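Local coordinates for aminopeptidase N family protein (Idiomarina loihiensis L2TR, PDB 4FGM) that is probably a zinc-dependent aminopeptidase of the M61 family, removing residues from the amino-terminal end of peptides, at residues His84-Tyr88 with Ser110-Ala114; Ile179-His185 with Cys208-Ser213; Leu284-Leu290 with Ser416-Ala420. One frame throughout, in Å; residues are numbered along the deposited sequence.

Contact 1: residues His84-Tyr88 with Ser110-Ala114; sequences HYQVY and SLCLA
Tyr85 reaches from strand 81-91 to segment 110-114, and its hydroxyl is held there by two backbone groups. Tyr85 OH gives its proton to Leu111 O at 2.6 Å. It also accepts the N-H of Leu113, with Leu113 N 3.0 Å from Tyr85 OH and an angle of 165° at the hydrogen, a nearly straight bond. The carbonyl oxygen of Leu111 lies at the edge of the tyrosine ring and near its plane, as suits a phenol hydroxyl, whose proton prefers that plane; the oxygen in turn receives it with only a slight tilt from the carbonyl plane. One first torsion explains the reach: CG of Tyr85 stands between its own backbone N and carbonyl carbon (chi1 54°), which carries the ring across to 110-114.

Leu113 meets the ring obliquely, its CD1 3.6 Å from CE1 of Tyr85, while its CG lies beside the hydroxyl. Two residues along the strand, Val87 turns the same way and puts CG1 against CD1 of Leu111 at 3.8 Å, the two branched chains passing at a slant. Its other methyl, CG2, sits at the edge of the Tyr85 ring. Val18 and Phe16 of strand 15-22 join this apolar group, and Tyr4 OH bonds to Leu113 O.

A beta-branched valine suits an extended strand, and the buried leucines pack among apolar side chains, Leu111 against Ile6 and Phe16, Leu113 against Leu33. Tyrosine adds what a purely apolar residue could not: a buried C=O and a buried N-H of segment 110-114 both find a partner in one hydroxyl, so the segment is fixed to the strand without leaving those polar groups unpaired in the apolar interior of the N-terminal domain.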
# COMPACT_ATOMS: atom_id res chain seq x y z
N HIS A 84 -23.91 18.64 -14.71
CA HIS A 84 -24.36 18.19 -13.40
C HIS A 84 -24.45 16.67 -13.34
O HIS A 84 -24.88 16.03 -14.29
CB HIS A 84 -25.75 18.73 -13.08
CG HIS A 84 -25.87 20.22 -13.13
ND1 HIS A 84 -25.49 21.04 -12.08
CD2 HIS A 84 -26.36 21.05 -14.08
CE1 HIS A 84 -25.75 22.29 -12.38
NE2 HIS A 84 -26.29 22.33 -13.59
N TYR A 85 -24.04 16.10 -12.21
CA TYR A 85 -24.17 14.66 -12.00
C TYR A 85 -24.01 14.32 -10.53
O TYR A 85 -23.60 15.16 -9.73
CB TYR A 85 -23.14 13.85 -12.83
CG TYR A 85 -21.70 14.24 -12.66
CD1 TYR A 85 -21.13 15.24 -13.45
CD2 TYR A 85 -20.88 13.61 -11.71
CE1 TYR A 85 -19.79 15.60 -13.30
CE2 TYR A 85 -19.53 13.97 -11.56
CZ TYR A 85 -19.00 14.97 -12.36
OH TYR A 85 -17.68 15.35 -12.22
N GLN A 86 -24.39 13.10 -10.18
CA GLN A 86 -24.27 12.61 -8.82
C GLN A 86 -23.24 11.50 -8.84
O GLN A 86 -22.98 10.90 -9.88
CB GLN A 86 -25.59 12.03 -8.32
CG GLN A 86 -26.71 13.03 -8.19
CD GLN A 86 -27.85 12.47 -7.37
OE1 GLN A 86 -28.43 11.45 -7.72
NE2 GLN A 86 -28.16 13.14 -6.27
N VAL A 87 -22.66 11.22 -7.68
CA VAL A 87 -21.67 10.16 -7.58
C VAL A 87 -22.01 9.26 -6.40
O VAL A 87 -22.22 9.75 -5.28
CB VAL A 87 -20.26 10.74 -7.41
CG1 VAL A 87 -19.25 9.62 -7.34
CG2 VAL A 87 -19.94 11.68 -8.56
N TYR A 88 -22.09 7.95 -6.66
CA TYR A 88 -22.39 6.97 -5.61
C TYR A 88 -21.09 6.64 -4.89
O TYR A 88 -20.15 6.14 -5.51
CB TYR A 88 -22.99 5.70 -6.21
CG TYR A 88 -23.36 4.67 -5.17
CD1 TYR A 88 -24.43 4.89 -4.30
CD2 TYR A 88 -22.65 3.47 -5.06
CE1 TYR A 88 -24.78 3.93 -3.34
CE2 TYR A 88 -23.00 2.51 -4.11
CZ TYR A 88 -24.07 2.75 -3.26
OH TYR A 88 -24.44 1.79 -2.35
N SER A 110 -12.54 9.97 -8.66
CA SER A 110 -13.89 9.42 -8.63
C SER A 110 -15.00 10.46 -8.78
O SER A 110 -16.08 10.15 -9.26
CB SER A 110 -14.13 8.65 -7.31
OG SER A 110 -13.47 7.40 -7.30
N LEU A 111 -14.72 11.70 -8.37
CA LEU A 111 -15.74 12.74 -8.44
C LEU A 111 -15.67 13.78 -9.56
O LEU A 111 -16.70 14.25 -10.03
CB LEU A 111 -15.79 13.48 -7.09
CG LEU A 111 -16.71 12.88 -6.01
CD1 LEU A 111 -16.30 11.46 -5.70
CD2 LEU A 111 -16.65 13.74 -4.78
N CYS A 112 -14.46 14.11 -10.00
CA CYS A 112 -14.28 15.15 -11.01
C CYS A 112 -13.92 14.77 -12.43
O CYS A 112 -12.78 14.39 -12.71
CB CYS A 112 -13.23 16.13 -10.50
SG CYS A 112 -13.63 16.83 -8.91
N LEU A 113 -14.89 14.90 -13.34
CA LEU A 113 -14.63 14.61 -14.75
C LEU A 113 -13.58 15.58 -15.29
O LEU A 113 -13.59 16.77 -14.96
CB LEU A 113 -15.90 14.74 -15.57
CG LEU A 113 -16.99 13.69 -15.36
CD1 LEU A 113 -18.20 14.05 -16.19
CD2 LEU A 113 -16.45 12.32 -15.75
N ALA A 114 -12.67 15.08 -16.11
CA ALA A 114 -11.64 15.93 -16.71
C ALA A 114 -12.19 16.51 -18.01
O ALA A 114 -12.93 15.84 -18.74
CB ALA A 114 -10.39 15.10 -16.99

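Contact 2: residues Ile179-His185 with Cys208-Ser213; sequences IAHGIKH and CETQIS
Strands 174-180 and 183-190 are joined by a type I' turn from Ala180 to Ile183, a tight beta-hairpin whose end leans on helix 197-215, with the axes of 183-185 and 208-213 inclined at 141° and 11.8 Å apart. The backbones come nearest at Ala180 and Glu209: the small CB of Ala180 touches CG of Glu209 at 3.5 Å and also CB of Cys208.

His181, at the turn, reaches toward the helix. NE2 of His181 is 2.8 Å from OG of Ser213, which sits at the ring edge and in the ring plane; either partner could donate. Its CD2 edge meets CG2 of Ile212, and one face rests on the aliphatic part of Glu209, whose CG lies 4.0 Å from the ring centroid in a CH-pi contact. With CG anti to the carbonyl carbon (chi1 -80°), Glu209 sends an extended chain past this ring, and OE2 ends 3.5 Å from the backbone N of His181, a weak hydrogen bond.

Deeper in, the His185 ring meets SG of Cys208 obliquely, CD2 to SG being 3.9 Å. ND1 of His185 donates to Ile183 O at 3.1 Å, in the ring plane but from above the carbonyl plane, and NE2 bonds to Tyr275 OH on helix 262-277, which carries the zinc-binding His273 and His277. A leucine in place of His185 would probably leave Tyr275 OH without this mate and Ile183 O with the N-H of Ala180 but not the ring's.

Ile212, with CD1 near Ala180 and Ile183, supplies the apolar centre of the contact. Polar groups thus fasten the exposed turn, while within the beta-alpha-beta unit the buried imidazole, bonded through both nitrogens, is fixed in rotation and links the hairpin to the zinc-bearing helix.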
# COMPACT_ATOMS: atom_id res chain seq x y z
N ILE A 179 5.12 19.72 14.30
CA ILE A 179 6.09 20.21 13.33
C ILE A 179 7.35 19.35 13.24
O ILE A 179 7.83 18.81 14.23
CB ILE A 179 6.50 21.69 13.62
CG1 ILE A 179 7.59 21.75 14.69
CG2 ILE A 179 5.28 22.49 14.08
CD1 ILE A 179 8.97 22.03 14.11
N ALA A 180 7.85 19.23 12.03
CA ALA A 180 9.07 18.47 11.77
C ALA A 180 9.92 19.39 10.91
O ALA A 180 9.51 19.77 9.80
CB ALA A 180 8.74 17.18 11.04
N HIS A 181 11.09 19.77 11.42
CA HIS A 181 12.00 20.67 10.71
C HIS A 181 11.29 21.90 10.18
O HIS A 181 11.39 22.22 8.99
CB HIS A 181 12.70 19.94 9.56
CG HIS A 181 13.77 19.00 10.01
ND1 HIS A 181 14.13 18.87 11.34
CD2 HIS A 181 14.57 18.16 9.32
CE1 HIS A 181 15.10 17.98 11.44
NE2 HIS A 181 15.39 17.54 10.23
N GLY A 182 10.59 22.60 11.06
CA GLY A 182 9.89 23.81 10.68
C GLY A 182 8.72 23.66 9.73
O GLY A 182 8.15 24.65 9.28
N ILE A 183 8.34 22.43 9.40
CA ILE A 183 7.22 22.22 8.50
C ILE A 183 5.98 21.76 9.28
O ILE A 183 6.09 20.94 10.19
CB ILE A 183 7.58 21.19 7.40
CG1 ILE A 183 8.75 21.73 6.57
CG2 ILE A 183 6.37 20.94 6.49
CD1 ILE A 183 9.09 20.90 5.33
N LYS A 184 4.82 22.31 8.94
CA LYS A 184 3.59 21.93 9.63
C LYS A 184 3.04 20.59 9.14
O LYS A 184 2.97 20.33 7.94
CB LYS A 184 2.50 22.99 9.44
CG LYS A 184 2.79 24.31 10.12
CD LYS A 184 1.53 25.14 10.26
CE LYS A 184 1.85 26.53 10.78
NZ LYS A 184 2.75 26.48 11.96
N HIS A 185 2.67 19.75 10.10
CA HIS A 185 2.12 18.43 9.83
C HIS A 185 0.82 18.27 10.60
O HIS A 185 0.59 18.94 11.60
CB HIS A 185 3.09 17.33 10.27
CG HIS A 185 4.28 17.17 9.37
ND1 HIS A 185 5.29 18.11 9.30
CD2 HIS A 185 4.63 16.18 8.51
CE1 HIS A 185 6.21 17.70 8.44
NE2 HIS A 185 5.83 16.53 7.95
N CYS A 208 9.15 11.59 10.75
CA CYS A 208 9.20 12.61 9.71
C CYS A 208 10.50 13.40 9.66
O CYS A 208 11.04 13.65 8.57
CB CYS A 208 8.01 13.57 9.87
SG CYS A 208 6.43 12.81 9.45
N GLU A 209 11.01 13.82 10.81
CA GLU A 209 12.26 14.56 10.83
C GLU A 209 13.38 13.68 10.28
O GLU A 209 14.22 14.14 9.51
CB GLU A 209 12.58 15.05 12.24
CG GLU A 209 11.79 16.30 12.60
CD GLU A 209 12.01 16.78 14.01
OE1 GLU A 209 11.93 15.95 14.95
OE2 GLU A 209 12.25 18.00 14.19
N THR A 210 13.37 12.41 10.66
CA THR A 210 14.38 11.48 10.16
C THR A 210 14.35 11.44 8.64
O THR A 210 15.40 11.43 7.99
CB THR A 210 14.14 10.06 10.71
OG1 THR A 210 14.38 10.06 12.12
CG2 THR A 210 15.05 9.07 10.05
N GLN A 211 13.16 11.44 8.05
CA GLN A 211 13.06 11.39 6.60
C GLN A 211 13.51 12.69 5.93
O GLN A 211 14.26 12.66 4.95
CB GLN A 211 11.64 10.99 6.18
CG GLN A 211 11.32 9.54 6.59
CD GLN A 211 10.18 8.91 5.81
OE1 GLN A 211 10.04 9.13 4.60
NE2 GLN A 211 9.36 8.10 6.49
N ILE A 212 13.06 13.83 6.45
CA ILE A 212 13.45 15.12 5.89
C ILE A 212 14.97 15.27 5.99
O ILE A 212 15.61 15.78 5.07
CB ILE A 212 12.76 16.28 6.62
CG1 ILE A 212 11.25 16.21 6.39
CG2 ILE A 212 13.30 17.60 6.11
CD1 ILE A 212 10.44 17.13 7.29
N SER A 213 15.55 14.84 7.11
CA SER A 213 17.00 14.92 7.28
C SER A 213 17.67 14.03 6.23
O SER A 213 18.71 14.39 5.68
CB SER A 213 17.42 14.43 8.67
OG SER A 213 17.00 15.33 9.67

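Contact 3: residues Leu284-Leu290 with Ser416-Ala420; sequences LKPKAFL and SIGTA
A single beta bridge between two loops, Pro286 opposite Thr419, joins the chain beyond the zinc-binding helix 262-277 to the link between helices 401-413 and 423-429. Thr419 uses both its backbone groups: its N donates to Lys285 O at 2.9 Å, and its O accepts from Lys287 N at 3.2 Å, the latter donor standing above the carbonyl plane.

Gly418 sits tight against the other loop, its CA 3.1 Å from Lys285 O in a C-H...O contact. A side chain there would run into Leu290 CD1 and Lys287 CG, and the backbone angles also call for glycine. Lys287 lays its extended aliphatic chain across the loop, CE 3.4 Å from Gly418 O, while Leu290 brings CD1 to 3.5 Å from Ser416 O and close to Gly418 CA. With OG1 between its own N and carbonyl carbon (chi1 59°), Thr419 turns CG2 to CD2 of Leu284, 3.5 Å apart, the chains crossing at about a right angle, and bonds OG1 to Tyr306 OH and Gln302 OE1.

Leu284 continues inward against Trp409 and Phe412 of helix 401-413 and Phe305 of helix 303-306, whose Tyr306 also touches Pro286, so the paired loops rest on both helices.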
# COMPACT_ATOMS: atom_id res chain seq x y z
N LEU A 284 10.07 11.68 -7.30
CA LEU A 284 11.03 10.83 -8.01
C LEU A 284 10.10 9.73 -8.52
O LEU A 284 9.41 9.09 -7.72
CB LEU A 284 12.06 10.23 -7.04
CG LEU A 284 13.40 9.67 -7.54
CD1 LEU A 284 13.63 8.32 -6.90
CD2 LEU A 284 13.43 9.56 -9.06
N LYS A 285 10.04 9.51 -9.83
CA LYS A 285 9.15 8.49 -10.37
C LYS A 285 9.59 8.07 -11.77
O LYS A 285 10.43 8.72 -12.38
CB LYS A 285 7.71 9.04 -10.43
CG LYS A 285 7.46 10.03 -11.57
CD LYS A 285 6.07 10.65 -11.49
CE LYS A 285 6.00 11.69 -10.37
NZ LYS A 285 4.68 12.41 -10.33
N PRO A 286 9.04 6.95 -12.29
CA PRO A 286 9.43 6.51 -13.63
C PRO A 286 8.87 7.44 -14.70
O PRO A 286 7.82 8.06 -14.51
CB PRO A 286 8.87 5.09 -13.72
CG PRO A 286 7.66 5.15 -12.84
CD PRO A 286 8.13 5.97 -11.66
N LYS A 287 9.56 7.54 -15.83
CA LYS A 287 9.14 8.40 -16.92
C LYS A 287 7.78 8.01 -17.46
O LYS A 287 7.04 8.85 -17.98
CB LYS A 287 10.19 8.39 -18.04
CG LYS A 287 11.54 8.89 -17.55
CD LYS A 287 12.50 9.21 -18.69
CE LYS A 287 13.83 9.72 -18.13
NZ LYS A 287 14.75 10.21 -19.19
N ALA A 288 7.43 6.73 -17.34
CA ALA A 288 6.14 6.25 -17.82
C ALA A 288 5.00 6.94 -17.08
O ALA A 288 3.86 6.91 -17.54
CB ALA A 288 6.06 4.73 -17.64
N PHE A 289 5.31 7.55 -15.94
CA PHE A 289 4.31 8.25 -15.13
C PHE A 289 4.43 9.78 -15.31
O PHE A 289 3.86 10.55 -14.53
CB PHE A 289 4.47 7.89 -13.64
CG PHE A 289 4.10 6.47 -13.29
CD1 PHE A 289 3.57 5.61 -14.25
CD2 PHE A 289 4.28 6.00 -11.99
CE1 PHE A 289 3.22 4.30 -13.91
CE2 PHE A 289 3.93 4.69 -11.64
CZ PHE A 289 3.40 3.84 -12.61
N LEU A 290 5.17 10.20 -16.33
CA LEU A 290 5.37 11.62 -16.61
C LEU A 290 4.99 11.98 -18.05
O LEU A 290 5.84 12.02 -18.93
CB LEU A 290 6.83 12.01 -16.36
CG LEU A 290 7.29 11.99 -14.90
CD1 LEU A 290 8.82 12.09 -14.84
CD2 LEU A 290 6.64 13.13 -14.13
N SER A 416 12.19 16.38 -11.57
CA SER A 416 11.08 15.84 -12.36
C SER A 416 11.57 15.17 -13.64
O SER A 416 10.81 15.01 -14.60
CB SER A 416 10.08 16.94 -12.72
OG SER A 416 9.45 17.47 -11.56
N ILE A 417 12.84 14.78 -13.66
CA ILE A 417 13.44 14.12 -14.81
C ILE A 417 12.84 12.74 -15.06
O ILE A 417 12.56 12.38 -16.20
CB ILE A 417 14.97 13.98 -14.62
CG1 ILE A 417 15.62 15.37 -14.64
CG2 ILE A 417 15.56 13.08 -15.70
CD1 ILE A 417 15.16 16.24 -15.80
N GLY A 418 12.66 11.98 -13.99
CA GLY A 418 12.12 10.64 -14.11
C GLY A 418 13.20 9.59 -14.29
O GLY A 418 14.29 9.89 -14.77
N THR A 419 12.88 8.36 -13.92
CA THR A 419 13.83 7.26 -14.04
C THR A 419 13.39 6.26 -15.10
O THR A 419 12.21 5.92 -15.18
CB THR A 419 13.99 6.50 -12.70
OG1 THR A 419 12.71 5.99 -12.29
CG2 THR A 419 14.55 7.41 -11.63
N ALA A 420 14.34 5.81 -15.91
CA ALA A 420 14.06 4.81 -16.94
C ALA A 420 14.33 3.47 -16.26
O ALA A 420 14.90 3.43 -15.17
CB ALA A 420 14.99 4.99 -18.13

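Overall arrangement
The three contacts do not touch one another, and each joins different elements. Contact 1 is wholly buried and lies in the N-terminal domain, away from the zinc site; contacts 2 and 3, partly buried, belong to the surroundings of the zinc-binding helix 262-277, with centres about 25 Å apart. Their chemistry follows their place. In contact 1 a side-chain hydroxyl serves main-chain groups within an apolar interior, whereas contact 3 relies on main chain bonded to main chain, with a glycine allowing close approach. Contact 2 is graded, from polar pairs at its exposed turn to a buried histidine that reaches helix 262-277 directly; contact 3 instead leans on helices 303-306 and 401-413.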